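Local coordinates for protein esterase (PDB 4W9R) that is of unknown function but probably acts as an esterase of the alpha/beta-hydrolase superfamily, at residues Y132-K137 with S160-A165. Residues are numbered along the deposited sequence; the frame is centred on the assembly and turned at random.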
loop_
_atom_site.group_PDB
_atom_site.type_symbol
_atom_site.label_atom_id
_atom_site.label_comp_id
_atom_site.label_asym_id
_atom_site.label_seq_id
_atom_site.Cartn_x
_atom_site.Cartn_y
_atom_site.Cartn_z
ATOM N N TYR B 132 -16.541 -6.684 -17.625
ATOM C CA TYR B 132 -17.106 -5.365 -17.885
ATOM C C TYR B 132 -16.571 -4.791 -19.199
ATOM O O TYR B 132 -17.131 -3.840 -19.744
ATOM C CB TYR B 132 -16.819 -4.418 -16.720
ATOM C CG TYR B 132 -17.601 -4.769 -15.476
ATOM C CD1 TYR B 132 -18.973 -4.574 -15.423
ATOM C CD2 TYR B 132 -16.972 -5.304 -14.359
ATOM C CE1 TYR B 132 -19.698 -4.899 -14.294
ATOM C CE2 TYR B 132 -17.692 -5.631 -13.223
ATOM C CZ TYR B 132 -19.056 -5.425 -13.198
ATOM O OH TYR B 132 -19.786 -5.747 -12.078
HETATM N N MSE B 133 -15.492 -5.383 -19.705
HETATM C CA MSE B 133 -14.948 -5.029 -21.014
HETATM C C MSE B 133 -15.867 -5.469 -22.150
HETATM O O MSE B 133 -15.822 -4.915 -23.248
HETATM C CB MSE B 133 -13.570 -5.664 -21.213
HETATM C CG MSE B 133 -12.427 -4.941 -20.533
HETATM SE SE MSE B 133 -10.790 -5.998 -20.618
HETATM C CE MSE B 133 -10.913 -6.574 -22.470
ATOM N N LEU B 134 -16.691 -6.477 -21.883
ATOM C CA LEU B 134 -17.528 -7.079 -22.914
ATOM C C LEU B 134 -18.899 -6.415 -23.014
ATOM O O LEU B 134 -19.751 -6.857 -23.785
ATOM C CB LEU B 134 -17.690 -8.578 -22.649
ATOM C CG LEU B 134 -16.389 -9.355 -22.420
ATOM C CD1 LEU B 134 -16.669 -10.836 -22.217
ATOM C CD2 LEU B 134 -15.417 -9.143 -23.569
ATOM N N ALA B 135 -19.110 -5.363 -22.227
ATOM C CA ALA B 135 -20.379 -4.638 -22.223
ATOM C C ALA B 135 -20.713 -4.074 -23.604
ATOM O O ALA B 135 -19.900 -3.385 -24.219
ATOM C CB ALA B 135 -20.344 -3.521 -21.192
ATOM N N GLU B 136 -21.917 -4.377 -24.081
ATOM C CA GLU B 136 -22.345 -3.986 -25.421
ATOM C C GLU B 136 -22.789 -2.526 -25.514
ATOM O O GLU B 136 -22.604 -1.879 -26.546
ATOM C CB GLU B 136 -23.480 -4.897 -25.896
ATOM N N LYS B 137 -23.365 -2.010 -24.434
ATOM C CA LYS B 137 -23.995 -0.691 -24.451
ATOM C C LYS B 137 -22.973 0.443 -24.459
ATOM O O LYS B 137 -22.876 1.200 -25.426
ATOM C CB LYS B 137 -24.931 -0.537 -23.249
ATOM N N SER B 160 -9.054 -10.766 -25.720
ATOM C CA SER B 160 -8.065 -10.264 -26.665
ATOM C C SER B 160 -8.740 -9.456 -27.766
ATOM O O SER B 160 -8.257 -8.393 -28.156
ATOM C CB SER B 160 -7.263 -11.417 -27.269
ATOM O OG SER B 160 -6.304 -10.943 -28.196
ATOM N N HIS B 161 -9.864 -9.966 -28.258
ATOM C CA HIS B 161 -10.626 -9.287 -29.298
ATOM C C HIS B 161 -11.183 -7.961 -28.795
ATOM O O HIS B 161 -11.233 -6.978 -29.535
ATOM C CB HIS B 161 -11.762 -10.181 -29.799
ATOM C CG HIS B 161 -11.290 -11.435 -30.465
ATOM N ND1 HIS B 161 -12.030 -12.599 -30.472
ATOM C CD2 HIS B 161 -10.154 -11.709 -31.148
ATOM C CE1 HIS B 161 -11.368 -13.535 -31.128
ATOM N NE2 HIS B 161 -10.227 -13.020 -31.550
ATOM N N ALA B 162 -11.596 -7.939 -27.532
ATOM C CA ALA B 162 -12.152 -6.732 -26.932
ATOM C C ALA B 162 -11.089 -5.646 -26.803
ATOM O O ALA B 162 -11.358 -4.469 -27.051
ATOM C CB ALA B 162 -12.760 -7.045 -25.575
ATOM N N LEU B 163 -9.882 -6.048 -26.416
ATOM C CA LEU B 163 -8.767 -5.115 -26.288
ATOM C C LEU B 163 -8.347 -4.567 -27.645
ATOM O O LEU B 163 -7.938 -3.412 -27.759
ATOM C CB LEU B 163 -7.574 -5.792 -25.612
ATOM C CG LEU B 163 -7.683 -6.052 -24.111
ATOM C CD1 LEU B 163 -6.468 -6.818 -23.627
ATOM C CD2 LEU B 163 -7.828 -4.741 -23.355
ATOM N N ALA B 164 -8.444 -5.406 -28.671
ATOM C CA ALA B 164 -8.070 -5.009 -30.021
ATOM C C ALA B 164 -9.099 -4.050 -30.614
ATOM O O ALA B 164 -8.759 -3.179 -31.414
ATOM C CB ALA B 164 -7.913 -6.236 -30.906
ATOM N N ALA B 165 -10.356 -4.216 -30.214
ATOM C CA ALA B 165 -11.436 -3.365 -30.703
ATOM C C ALA B 165 -11.356 -1.971 -30.092
ATOM O O ALA B 165 -11.568 -0.968 -30.775
ATOM C CB ALA B 165 -12.784 -3.998 -30.405
#
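Ser160, whose CB points away from segment 132-137, uses OG to take a hydrogen bond from Ala199 N and make a weak one with Met196 O, tying it to the end of helix 183-196 and the chain just after, while Met133 and Leu134 pack on Ala162, two residues along the same helix. The setting is the alpha/beta-hydrolase fold. Helix 156-165 belongs to the crossover between the neighbouring parallel strands 143-149 and 171-180, and segment 132-137 lies in the loop that leaves helix 123-128 for strand 143-149. Where the two segments meet, the contacts are all between apolar side chains. The backbones come closest at Leu134 and Ala162, whose CA atoms are 6.7 Å apart, and the summed buried surface is a modest 157 Å², evidence of a small packing patch.

Met133, modelled as selenomethionine, carries most of it. Its chain runs extended through chi2 (171°) and then bends at chi3 (44°), which brings the terminal methyl rather than the selenium against the helix. CE sits 3.6 Å from Ala162 CB and 3.7 Å from Leu163 CG, with Leu163 CD2 equally near, so the methyl is lodged between consecutive residues of the helix. The side chains of Met133 and Leu163 cross at a slant. Leu163 in turn reaches Val205 and Tyr207 of strand 205-213, linking the patch to the edge of the sheet, while its backbone hydrogen-bonds with His202. Met133 and Leu134 both also touch Phe159, one residue before the segment.

Ala162 CB is the point shared by both loop side chains: directions from it to Met133 CE and Leu134 CD2 open at about 89°, two separate approaches to one methyl. With Leu134 CD1 anti to CA, the other branch, CD2, meets Ala162 CB at 3.9 Å.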